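PDB 5O63: restriction endonuclease UbaLAI from Unidentified, which cleaves double-stranded DNA at a specific sequence as a monomeric Type IIE restriction enzyme, its N-terminal B3 domain binding the cognate DNA. Local coordinates for residues 10-15 with 122-127; 70-75 with 94-99; 111-114 with 120-123. All coordinates share one frame; numbering follows the deposited sequence. Where two conformers were deposited one is given.

From the N terminus, helix 3-14 brings residues 10-15 to the sheet, where interaction 1 meets strand 121-128 and closes a loop that spans most of the domain. Nested inside it, interaction 2 joins the turn after strand 62-70 to the loop after strand 89-93, which carries R94 to the DNA. Interaction 3 opens only after interaction 2 has closed; it is the short hairpin of strands 108-116 and 121-128 and shares G122 and Y123 with interaction 1. Strand 121-128 therefore joins all three: it pairs with 108-116, receives the helix through Y124, and holds the 70-75 turn by a probable backbone hydrogen bond between F125 and S71.

Interaction 1. Residues 10-15 with 122-127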
ATOM      1  N   GLU A  10     -15.854   1.537   0.042  1.00 31.75           N
ATOM      2  CA  GLU A  10     -15.870   2.941  -0.319  1.00 35.23           C
ATOM      3  C   GLU A  10     -14.707   3.267  -1.298  1.00 34.15           C
ATOM      4  O   GLU A  10     -14.843   4.056  -2.269  1.00 32.92           O
ATOM      5  CB  GLU A  10     -15.757   3.780   0.966  1.00 40.35           C
ATOM      6  CG  GLU A  10     -16.243   5.239   0.816  1.00 45.64           C
ATOM      7  N   LEU A  11     -13.569   2.645  -1.042  1.00 32.17           N
ATOM      8  CA  LEU A  11     -12.394   2.891  -1.894  1.00 30.04           C
ATOM      9  C   LEU A  11     -12.670   2.341  -3.311  1.00 29.03           C
ATOM     10  O   LEU A  11     -12.357   3.001  -4.355  1.00 29.63           O
ATOM     11  CB  LEU A  11     -11.159   2.251  -1.238  1.00 28.61           C
ATOM     12  CG  LEU A  11      -9.792   2.426  -1.853  1.00 36.85           C
ATOM     13  CD1 LEU A  11      -9.615   3.871  -2.273  1.00 40.21           C
ATOM     14  CD2 LEU A  11      -8.815   2.104  -0.754  1.00 34.43           C
ATOM     15  N   VAL A  12     -13.285   1.152  -3.385  1.00 29.46           N
ATOM     16  CA  VAL A  12     -13.567   0.574  -4.712  1.00 29.95           C
ATOM     17  C   VAL A  12     -14.625   1.402  -5.425  1.00 31.92           C
ATOM     18  O   VAL A  12     -14.500   1.740  -6.622  1.00 31.68           O
ATOM     19  CB  VAL A  12     -13.929  -0.910  -4.580  1.00 27.85           C
ATOM     20  CG1 VAL A  12     -14.491  -1.451  -5.829  1.00 30.92           C
ATOM     21  CG2 VAL A  12     -12.656  -1.684  -4.144  1.00 32.30           C
ATOM     22  N   ARG A  13     -15.685   1.756  -4.704  1.00 33.81           N
ATOM     23  CA  ARG A  13     -16.711   2.573  -5.333  1.00 37.85           C
ATOM     24  C   ARG A  13     -16.126   3.929  -5.812  1.00 35.91           C
ATOM     25  O   ARG A  13     -16.641   4.472  -6.796  1.00 34.49           O
ATOM     26  CB  ARG A  13     -17.894   2.770  -4.373  1.00 42.27           C
ATOM     27  CG  ARG A  13     -17.700   3.947  -3.446  1.00 43.35           C
ATOM     28  N   SER A  14     -15.022   4.416  -5.209  1.00 34.10           N
ATOM     29  CA  SER A  14     -14.535   5.737  -5.586  1.00 35.56           C
ATOM     30  C   SER A  14     -13.859   5.623  -6.946  1.00 31.59           C
ATOM     31  O   SER A  14     -13.617   6.642  -7.607  1.00 35.49           O
ATOM     32  CB  SER A  14     -13.570   6.336  -4.537  1.00 33.65           C
ATOM     33  OG  SER A  14     -12.382   5.601  -4.400  1.00 34.69           O
ATOM     34  N   ALA A  15     -13.523   4.390  -7.354  1.00 29.98           N
ATOM     35  CA  ALA A  15     -12.944   4.131  -8.684  1.00 30.25           C
ATOM     36  C   ALA A  15     -14.025   3.703  -9.696  1.00 34.61           C
ATOM     37  O   ALA A  15     -13.736   3.283 -10.810  1.00 36.52           O
ATOM     38  CB  ALA A  15     -11.857   3.071  -8.585  1.00 28.79           C
ATOM     39  N   GLY A 122      -8.219  -5.033  -9.466  1.00 29.52           N
ATOM     40  CA  GLY A 122      -7.219  -3.975  -9.504  1.00 30.02           C
ATOM     41  C   GLY A 122      -6.680  -3.576  -8.139  1.00 27.64           C
ATOM     42  O   GLY A 122      -7.251  -3.892  -7.107  1.00 26.24           O
ATOM     43  N   TYR A 123      -5.554  -2.861  -8.136  1.00 26.19           N
ATOM     44  CA  TYR A 123      -4.928  -2.370  -6.904  1.00 25.73           C
ATOM     45  C   TYR A 123      -5.390  -0.958  -6.580  1.00 24.14           C
ATOM     46  O   TYR A 123      -5.728  -0.180  -7.480  1.00 25.91           O
ATOM     47  CB  TYR A 123      -3.388  -2.376  -7.012  1.00 22.81           C
ATOM     48  CG  TYR A 123      -2.823  -3.773  -6.971  1.00 27.41           C
ATOM     49  CD1 TYR A 123      -2.478  -4.370  -5.736  1.00 26.27           C
ATOM     50  CD2 TYR A 123      -2.632  -4.506  -8.127  1.00 29.83           C
ATOM     51  CE1 TYR A 123      -1.963  -5.652  -5.688  1.00 28.04           C
ATOM     52  CE2 TYR A 123      -2.150  -5.836  -8.088  1.00 32.77           C
ATOM     53  CZ  TYR A 123      -1.806  -6.400  -6.850  1.00 30.00           C
ATOM     54  OH  TYR A 123      -1.313  -7.709  -6.789  1.00 30.19           O
ATOM     55  N   TYR A 124      -5.341  -0.649  -5.283  1.00 23.95           N
ATOM     56  CA  TYR A 124      -5.725   0.647  -4.699  1.00 21.19           C
ATOM     57  C   TYR A 124      -4.671   1.050  -3.706  1.00 22.54           C
ATOM     58  O   TYR A 124      -4.153   0.187  -3.030  1.00 22.80           O
ATOM     59  CB  TYR A 124      -7.038   0.552  -3.955  1.00 21.60           C
ATOM     60  CG  TYR A 124      -8.153   0.201  -4.864  1.00 23.86           C
ATOM     61  CD1 TYR A 124      -9.073   1.187  -5.275  1.00 23.26           C
ATOM     62  CD2 TYR A 124      -8.308  -1.121  -5.350  1.00 22.96           C
ATOM     63  CE1 TYR A 124     -10.136   0.893  -6.148  1.00 23.13           C
ATOM     64  CE2 TYR A 124      -9.380  -1.423  -6.228  1.00 23.67           C
ATOM     65  CZ  TYR A 124     -10.277  -0.394  -6.625  1.00 25.29           C
ATOM     66  OH  TYR A 124     -11.357  -0.614  -7.492  1.00 30.27           O
ATOM     67  N   PHE A 125      -4.415   2.354  -3.613  1.00 20.43           N
ATOM     68  CA  PHE A 125      -3.438   2.838  -2.635  1.00 20.09           C
ATOM     69  C   PHE A 125      -3.967   4.003  -1.876  1.00 22.16           C
ATOM     70  O   PHE A 125      -4.512   4.941  -2.451  1.00 23.05           O
ATOM     71  CB  PHE A 125      -2.171   3.240  -3.403  1.00 25.11           C
ATOM     72  CG  PHE A 125      -1.163   3.960  -2.589  1.00 26.12           C
ATOM     73  CD1 PHE A 125      -1.132   5.350  -2.567  1.00 28.90           C
ATOM     74  CD2 PHE A 125      -0.232   3.239  -1.860  1.00 26.95           C
ATOM     75  CE1 PHE A 125      -0.154   6.049  -1.802  1.00 31.57           C
ATOM     76  CE2 PHE A 125       0.763   3.909  -1.078  1.00 27.27           C
ATOM     77  CZ  PHE A 125       0.793   5.315  -1.051  1.00 28.92           C
ATOM     78  N   ASP A 126      -3.726   4.021  -0.557  1.00 19.45           N
ATOM     79  CA  ASP A 126      -4.109   5.119   0.317  1.00 17.38           C
ATOM     80  C   ASP A 126      -2.946   5.340   1.292  1.00 18.39           C
ATOM     81  O   ASP A 126      -2.158   4.445   1.509  1.00 18.76           O
ATOM     82  CB  ASP A 126      -5.383   4.765   1.065  1.00 21.76           C
ATOM     83  CG  ASP A 126      -6.077   5.955   1.734  1.00 23.24           C
ATOM     84  OD1 ASP A 126      -5.665   7.113   1.587  1.00 23.43           O
ATOM     85  OD2 ASP A 126      -7.150   5.725   2.338  1.00 23.40           O
ATOM     86  N   CYS A 127      -2.824   6.558   1.796  1.00 18.41           N
ATOM     87  CA  CYS A 127      -1.765   6.805   2.777  1.00 23.99           C
ATOM     88  C   CYS A 127      -2.075   7.993   3.620  1.00 25.19           C
ATOM     89  O   CYS A 127      -2.953   8.803   3.310  1.00 23.43           O
ATOM     90  CB  CYS A 127      -0.441   6.973   2.107  1.00 22.59           C
ATOM     91  SG  CYS A 127      -0.335   8.515   1.187  1.00 26.81           S
TER
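The ring of Y124 lies against the end of helix 3-14, touching L11 and V12 and, just beyond the helix, A15. V12 comes over one face: its CG2 sits 4.1 Å from the Y124 ring centroid, 29° off the normal, a CH-pi contact displaced toward the phenol end, where V12 CG2 is 3.7 Å from Y124 CZ. A15 approaches at the ring edge, its CB 3.7 Å from Y124 CE1. L11 runs alongside in the opposite direction, with L11 CG 3.7 Å from Y124 CD1 and CD2 reaching the tyrosine CB. With CG anti to the backbone N (chi1 -176°), the L11 side chain extends along the root of the tyrosine, while V12 crosses its outer end at about a right angle.

The backbone beneath is held in turn by S14, whose OG donates to L11 O at 2.6 Å, the donor tilted 26° from the carbonyl plane. The same carbonyl oxygen lies 3.5 Å from Y124 CE1 and also takes a weak bond from S14 N. Beyond the ring, the Y124 hydroxyl is hydrogen-bonded to H116 NE2, which gives the polar end of the ring a partner beside the V12 and A15 side chains. Farther along the strand, D126 OD2 binds Y7 OH and forms a salt bridge with R135.

This is helix-on-sheet packing in the B3 domain. V12 and Y124 both rest on A114 of strand 108-116, A15 touches F69 of strand 62-70, and L11 reaches S71, so the helix end spans three adjacent strands with 121-128 in the middle.

Interaction 2. Residues 70-75 with 94-99; sequences DSLSKT and RMHGLL. With nucleotides of chain C.
L72 lays its CD1 methyl over the H96 imidazole, 3.6 Å from the ring centroid and only 1° off the normal, a CH-pi contact centred on the face. The two loops brought together here belong to the B3 domain: 70-75 is the tight connection between strands 62-70 and 75-84, whereas the loop 94-99 follows strand 89-93. L72 CB also lies 3.6 Å from H96 NE2, so the leucine covers the ring from its root to its methyl, and the same CD1 touches L98.

At the ring edge comes D70, whose OD1 is 3.6 Å from H96 CD2; the carboxylate and imidazole planes are nearly parallel, 14° apart. The D70 carboxylate has other holds. OD1 takes the backbone N-H of S73 in an Asx motif, nearly straight at 165°, and OD2 accepts from a water that in turn accepts from H96 N, a bridge between the loops. K74 and T75 both face D70, a G1 beta bulge at the base of the turn.

The imidazole is turned by its own loop as well: the ring is swung to the side opposite the backbone N, and ND1 accepts in the ring plane from L98 N at 3.0 Å. With an alanine here, the L72 methyl would probably be left over a gap and the L98 N-H without its acceptor. H96 O is bound by S35 OG, while M95, an engineered methionine, packs on F125.

The 94-99 loop begins at the DNA. There the R94 chain bends at chi3, CG runs past O5' of DC2 of chain C, and NE donates in the guanidinium plane to OP1 of that nucleotide's phosphate at 2.8 Å.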
ATOM      1  N   ASP A  70      -5.121   5.663  -6.985  1.00 21.35           N
ATOM      2  CA  ASP A  70      -4.647   6.472  -5.880  1.00 21.16           C
ATOM      3  C   ASP A  70      -5.805   7.160  -5.223  1.00 23.68           C
ATOM      4  O   ASP A  70      -6.477   8.005  -5.813  1.00 25.48           O
ATOM      5  CB  ASP A  70      -3.640   7.519  -6.376  1.00 24.04           C
ATOM      6  CG  ASP A  70      -3.118   8.343  -5.263  1.00 34.57           C
ATOM      7  OD1 ASP A  70      -3.759   9.303  -4.846  1.00 42.08           O
ATOM      8  OD2 ASP A  70      -2.023   8.032  -4.792  1.00 39.90           O
ATOM      9  N   SER A  71      -6.125   6.757  -3.982  1.00 20.18           N
ATOM     10  CA  SER A  71      -7.296   7.260  -3.329  1.00 22.59           C
ATOM     11  C   SER A  71      -7.203   8.746  -3.030  1.00 25.46           C
ATOM     12  O   SER A  71      -8.197   9.423  -3.054  1.00 29.18           O
ATOM     13  CB  SER A  71      -7.511   6.465  -2.018  1.00 22.67           C
ATOM     14  OG  SER A  71      -8.646   6.942  -1.276  1.00 31.30           O
ATOM     15  N   LEU A  72      -6.012   9.249  -2.730  1.00 24.75           N
ATOM     16  CA  LEU A  72      -5.931  10.647  -2.318  1.00 28.60           C
ATOM     17  C   LEU A  72      -6.264  11.570  -3.522  1.00 28.41           C
ATOM     18  O   LEU A  72      -7.025  12.532  -3.366  1.00 29.72           O
ATOM     19  CB  LEU A  72      -4.550  10.995  -1.766  1.00 27.24           C
ATOM     20  CG  LEU A  72      -4.281  10.447  -0.363  1.00 25.55           C
ATOM     21  CD1 LEU A  72      -2.821  10.848  -0.020  1.00 29.67           C
ATOM     22  CD2 LEU A  72      -5.283  11.125   0.519  1.00 28.99           C
ATOM     23  N   SER A  73      -5.748  11.204  -4.693  1.00 28.20           N
ATOM     24  CA  SER A  73      -6.051  11.966  -5.922  1.00 29.88           C
ATOM     25  C   SER A  73      -7.291  11.533  -6.692  1.00 30.18           C
ATOM     26  O   SER A  73      -7.713  12.223  -7.636  1.00 31.57           O
ATOM     27  CB  SER A  73      -4.830  11.890  -6.850  1.00 31.59           C
ATOM     28  OG  SER A  73      -4.615  10.573  -7.393  1.00 32.06           O
ATOM     29  N   LYS A  74      -7.910  10.432  -6.271  0.50 27.81           N
ATOM     30  CA  LYS A  74      -8.986   9.763  -7.002  0.50 27.76           C
ATOM     31  C   LYS A  74      -8.655   9.665  -8.496  0.50 29.17           C
ATOM     32  O   LYS A  74      -9.524   9.949  -9.341  0.50 30.21           O
ATOM     33  CB  LYS A  74     -10.345  10.471  -6.788  0.50 31.19           C
ATOM     34  CG  LYS A  74     -10.858  10.460  -5.306  0.50 36.67           C
ATOM     35  CD  LYS A  74     -10.883   9.050  -4.718  0.50 36.13           C
ATOM     36  CE  LYS A  74     -11.470   9.005  -3.279  0.50 38.07           C
ATOM     37  NZ  LYS A  74     -11.117   7.750  -2.485  0.50 35.48           N
ATOM     38  N   THR A  75      -7.408   9.288  -8.827  1.00 28.35           N
ATOM     39  CA  THR A  75      -7.041   8.977 -10.239  1.00 26.81           C
ATOM     40  C   THR A  75      -6.240   7.685 -10.386  1.00 22.74           C
ATOM     41  O   THR A  75      -5.544   7.263  -9.449  1.00 26.75           O
ATOM     42  CB  THR A  75      -6.185  10.116 -10.876  1.00 35.45           C
ATOM     43  OG1 THR A  75      -5.116  10.414  -9.998  1.00 37.19           O
ATOM     44  CG2 THR A  75      -7.016  11.338 -11.055  1.00 37.02           C
ATOM     45  N   ARG A  94       7.103   5.605  -6.874  1.00 15.37           N
ATOM     46  CA  ARG A  94       6.137   6.469  -7.614  1.00 14.99           C
ATOM     47  C   ARG A  94       4.825   6.655  -6.824  1.00 14.49           C
ATOM     48  O   ARG A  94       3.799   7.001  -7.377  1.00 18.92           O
ATOM     49  CB  ARG A  94       5.852   5.914  -9.071  1.00 18.32           C
ATOM     50  CG  ARG A  94       7.126   5.536  -9.853  1.00 17.86           C
ATOM     51  CD  ARG A  94       6.748   5.185 -11.288  1.00 19.83           C
ATOM     52  NE  ARG A  94       6.095   6.322 -11.945  1.00 21.85           N
ATOM     53  CZ  ARG A  94       5.367   6.162 -13.066  1.00 21.93           C
ATOM     54  NH1 ARG A  94       5.335   4.978 -13.653  1.00 23.37           N
ATOM     55  NH2 ARG A  94       4.732   7.195 -13.584  1.00 23.18           N
ATOM     56  N   MET A  95       4.866   6.494  -5.484  1.00 15.53           N
ATOM     57  CA  MET A  95       3.705   6.821  -4.696  1.00 16.71           C
ATOM     58  C   MET A  95       3.463   8.313  -4.477  1.00 17.09           C
ATOM     59  O   MET A  95       4.292   9.202  -4.799  1.00 18.64           O
ATOM     60  CB  MET A  95       3.812   6.115  -3.332  1.00 18.31           C
ATOM     61  CG  MET A  95       3.690   4.656  -3.532  1.00 20.60           C
ATOM     62  SD  MET A  95       4.109   3.754  -2.022  1.00 21.22           S
ATOM     63  CE  MET A  95       5.879   3.971  -2.217  1.00 26.51           C
ATOM     64  N   HIS A  96       2.233   8.564  -4.002  1.00 20.14           N
ATOM     65  CA  HIS A  96       1.799   9.913  -3.622  1.00 18.65           C
ATOM     66  C   HIS A  96       2.832  10.673  -2.740  1.00 19.98           C
ATOM     67  O   HIS A  96       3.442  10.111  -1.823  1.00 18.75           O
ATOM     68  CB  HIS A  96       0.449   9.810  -2.899  1.00 20.92           C
ATOM     69  CG  HIS A  96      -0.270  11.104  -2.806  1.00 26.11           C
ATOM     70  ND1 HIS A  96       0.142  12.125  -1.975  1.00 23.93           N
ATOM     71  CD2 HIS A  96      -1.374  11.554  -3.463  1.00 24.11           C
ATOM     72  CE1 HIS A  96      -0.706  13.138  -2.097  1.00 26.54           C
ATOM     73  NE2 HIS A  96      -1.644  12.811  -2.987  1.00 23.93           N
ATOM     74  N   GLY A  97       3.099  11.912  -3.116  1.00 22.23           N
ATOM     75  CA  GLY A  97       4.118  12.708  -2.425  1.00 23.84           C
ATOM     76  C   GLY A  97       3.831  13.023  -0.965  1.00 22.50           C
ATOM     77  O   GLY A  97       4.758  13.463  -0.248  1.00 21.30           O
ATOM     78  N   LEU A  98       2.621  12.753  -0.485  1.00 22.18           N
ATOM     79  CA  LEU A  98       2.347  12.946   0.945  1.00 22.12           C
ATOM     80  C   LEU A  98       3.401  12.172   1.734  1.00 20.93           C
ATOM     81  O   LEU A  98       3.824  12.601   2.809  1.00 22.27           O
ATOM     82  CB  LEU A  98       0.936  12.462   1.336  1.00 23.41           C
ATOM     83  CG  LEU A  98       0.608  12.636   2.836  1.00 26.75           C
ATOM     84  CD1 LEU A  98       0.911  14.062   3.360  1.00 34.59           C
ATOM     85  CD2 LEU A  98      -0.855  12.306   3.084  1.00 28.64           C
ATOM     86  N   LEU A  99       3.868  11.051   1.200  1.00 18.74           N
ATOM     87  CA  LEU A  99       4.761  10.202   2.047  1.00 18.73           C
ATOM     88  C   LEU A  99       6.136  10.851   2.240  1.00 20.76           C
ATOM     89  O   LEU A  99       6.900  10.451   3.123  1.00 21.39           O
ATOM     90  CB  LEU A  99       4.985   8.830   1.444  1.00 17.20           C
ATOM     91  CG  LEU A  99       3.777   7.907   1.380  1.00 18.74           C
ATOM     92  CD1 LEU A  99       4.245   6.598   0.756  1.00 21.15           C
ATOM     93  CD2 LEU A  99       3.166   7.739   2.753  1.00 19.97           C
TER
ATOM     94  P    DC C   2       7.469   9.473 -10.014  1.00 18.75           P
ATOM     95  OP1  DC C   2       6.704   8.906 -11.174  1.00 20.13           O
ATOM     96  OP2  DC C   2       6.795   9.649  -8.677  1.00 19.62           O
ATOM     97  O5'  DC C   2       8.782   8.631  -9.876  1.00 17.68           O
ATOM     98  C5'  DC C   2       9.554   8.256 -11.028  1.00 16.92           C
ATOM     99  C4'  DC C   2      10.941   7.806 -10.627  1.00 17.79           C
ATOM    100  O4'  DC C   2      11.635   8.839  -9.911  1.00 17.99           O
ATOM    101  C3'  DC C   2      10.945   6.589  -9.712  1.00 16.17           C
ATOM    102  O3'  DC C   2      11.240   5.446 -10.575  1.00 17.94           O
ATOM    103  C2'  DC C   2      12.075   6.913  -8.695  1.00 17.80           C
ATOM    104  C1'  DC C   2      12.712   8.189  -9.323  1.00 18.54           C
ATOM    105  N1   DC C   2      13.347   9.121  -8.341  1.00 19.28           N
ATOM    106  C2   DC C   2      14.656   9.577  -8.667  1.00 18.99           C
ATOM    107  O2   DC C   2      15.186   9.168  -9.687  1.00 20.60           O
ATOM    108  N3   DC C   2      15.287  10.358  -7.803  1.00 18.31           N
ATOM    109  C4   DC C   2      14.625  10.835  -6.729  1.00 20.69           C
ATOM    110  N4   DC C   2      15.320  11.646  -5.894  1.00 20.47           N
ATOM    111  C5   DC C   2      13.287  10.424  -6.386  1.00 19.52           C
ATOM    112  C6   DC C   2      12.672   9.579  -7.234  1.00 20.22           C
TER
HETATM  113  O   HOH W   1       0.120   6.738  -5.144  1.00 34.19           O

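Interaction 3. Residues 111-114 with 120-123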
ATOM      1  N   PHE A 111      -2.540  -0.732   0.870  1.00 17.16           N
ATOM      2  CA  PHE A 111      -2.739  -1.223  -0.482  1.00 19.86           C
ATOM      3  C   PHE A 111      -3.896  -2.208  -0.405  1.00 21.03           C
ATOM      4  O   PHE A 111      -3.960  -3.032   0.489  1.00 21.65           O
ATOM      5  CB  PHE A 111      -1.512  -1.946  -1.026  1.00 19.85           C
ATOM      6  CG  PHE A 111      -0.269  -1.094  -1.164  1.00 19.67           C
ATOM      7  CD1 PHE A 111       0.075  -0.624  -2.417  1.00 23.46           C
ATOM      8  CD2 PHE A 111       0.587  -0.872  -0.058  1.00 20.80           C
ATOM      9  CE1 PHE A 111       1.250   0.148  -2.575  1.00 21.05           C
ATOM     10  CE2 PHE A 111       1.751  -0.090  -0.232  1.00 25.03           C
ATOM     11  CZ  PHE A 111       2.041   0.387  -1.485  1.00 24.66           C
ATOM     12  N   LEU A 112      -4.798  -2.140  -1.367  0.56 20.08           N
ATOM     13  CA  LEU A 112      -5.926  -3.065  -1.409  0.56 20.63           C
ATOM     14  C   LEU A 112      -5.916  -3.703  -2.787  0.56 25.21           C
ATOM     15  O   LEU A 112      -5.763  -2.983  -3.780  0.56 24.65           O
ATOM     16  CB  LEU A 112      -7.241  -2.317  -1.199  0.56 22.00           C
ATOM     17  CG  LEU A 112      -8.519  -3.114  -0.993  0.56 23.53           C
ATOM     18  CD1 LEU A 112      -8.525  -3.628   0.424  0.56 26.18           C
ATOM     19  CD2 LEU A 112      -9.790  -2.238  -1.328  0.56 25.11           C
ATOM     20  N   PHE A 113      -6.046  -5.028  -2.861  1.00 25.81           N
ATOM     21  CA  PHE A 113      -6.239  -5.696  -4.138  1.00 26.70           C
ATOM     22  C   PHE A 113      -7.664  -6.161  -4.147  1.00 29.34           C
ATOM     23  O   PHE A 113      -8.052  -6.953  -3.293  1.00 28.19           O
ATOM     24  CB  PHE A 113      -5.273  -6.869  -4.370  1.00 27.76           C
ATOM     25  CG  PHE A 113      -5.530  -7.567  -5.690  1.00 34.03           C
ATOM     26  CD1 PHE A 113      -5.098  -7.011  -6.877  1.00 34.11           C
ATOM     27  CD2 PHE A 113      -6.273  -8.737  -5.730  1.00 36.68           C
ATOM     28  CE1 PHE A 113      -5.356  -7.637  -8.103  1.00 39.91           C
ATOM     29  CE2 PHE A 113      -6.526  -9.377  -6.935  1.00 38.09           C
ATOM     30  CZ  PHE A 113      -6.063  -8.824  -8.125  1.00 41.45           C
ATOM     31  N   ALA A 114      -8.473  -5.633  -5.044  1.00 29.34           N
ATOM     32  CA  ALA A 114      -9.885  -6.029  -5.058  1.00 31.24           C
ATOM     33  C   ALA A 114     -10.285  -6.774  -6.326  1.00 33.11           C
ATOM     34  O   ALA A 114      -9.880  -6.419  -7.427  1.00 32.41           O
ATOM     35  CB  ALA A 114     -10.762  -4.809  -4.853  1.00 28.85           C
ATOM     36  N   SER A 120     -13.635  -7.611 -13.281  1.00 45.92           N
ATOM     37  CA  SER A 120     -12.324  -6.949 -13.307  1.00 42.25           C
ATOM     38  C   SER A 120     -11.669  -7.049 -11.933  1.00 38.22           C
ATOM     39  O   SER A 120     -12.277  -7.524 -10.962  1.00 39.41           O
ATOM     40  CB  SER A 120     -12.418  -5.471 -13.749  1.00 40.14           C
ATOM     41  OG  SER A 120     -13.207  -4.669 -12.888  1.00 38.77           O
ATOM     42  N   SER A 121     -10.419  -6.616 -11.859  1.00 34.15           N
ATOM     43  CA  SER A 121      -9.738  -6.555 -10.552  1.00 32.93           C
ATOM     44  C   SER A 121      -8.691  -5.484 -10.623  1.00 33.11           C
ATOM     45  O   SER A 121      -8.303  -5.076 -11.716  1.00 36.95           O
ATOM     46  CB  SER A 121      -9.121  -7.902 -10.173  1.00 39.99           C
ATOM     47  OG  SER A 121      -8.115  -8.319 -11.081  1.00 42.99           O
ATOM     48  N   GLY A 122      -8.219  -5.033  -9.466  1.00 29.52           N
ATOM     49  CA  GLY A 122      -7.219  -3.975  -9.504  1.00 30.02           C
ATOM     50  C   GLY A 122      -6.680  -3.576  -8.139  1.00 27.64           C
ATOM     51  O   GLY A 122      -7.251  -3.892  -7.107  1.00 26.24           O
ATOM     52  N   TYR A 123      -5.554  -2.861  -8.136  1.00 26.19           N
ATOM     53  CA  TYR A 123      -4.928  -2.370  -6.904  1.00 25.73           C
ATOM     54  C   TYR A 123      -5.390  -0.958  -6.580  1.00 24.14           C
ATOM     55  O   TYR A 123      -5.728  -0.180  -7.480  1.00 25.91           O
ATOM     56  CB  TYR A 123      -3.388  -2.376  -7.012  1.00 22.81           C
ATOM     57  CG  TYR A 123      -2.823  -3.773  -6.971  1.00 27.41           C
ATOM     58  CD1 TYR A 123      -2.478  -4.370  -5.736  1.00 26.27           C
ATOM     59  CD2 TYR A 123      -2.632  -4.506  -8.127  1.00 29.83           C
ATOM     60  CE1 TYR A 123      -1.963  -5.652  -5.688  1.00 28.04           C
ATOM     61  CE2 TYR A 123      -2.150  -5.836  -8.088  1.00 32.77           C
ATOM     62  CZ  TYR A 123      -1.806  -6.400  -6.850  1.00 30.00           C
ATOM     63  OH  TYR A 123      -1.313  -7.709  -6.789  1.00 30.19           O
TER
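Two backbone hydrogen bonds join A114 and G122, an antiparallel hydrogen-bonded pair: A114 N to G122 O at 3.0 Å, and G122 N to A114 O, also 3.0 Å. Weaker CA-H...O contacts flank them, from Y123 CA to L112 O (3.3 Å) and from S121 CA to A114 O.

Aromatic contact comes from the next, non-hydrogen-bonded pair, F113 and Y123. F113 CD1 stands over the centre of the tyrosine face, 3.3 Å from Y123 CZ. The planes meet at 53°, an oblique pair with centroids 4.7 Å apart. A chi1 of 178° stretches the F113 side chain away from the backbone N and brings its CZ to S121 OG, 3.6 Å away. The Y123 OH is hydrogen-bonded to F49 O, and the rings of F49 and F66 meet the Y123 ring edge-to-face.

On the other face of the sheet, A114 and L112 pack on V12 of helix 3-14 and on the ring of Y124. The two antiparallel strands form the beta hairpin 108-116/121-128 within the mixed sheet of this B3 domain.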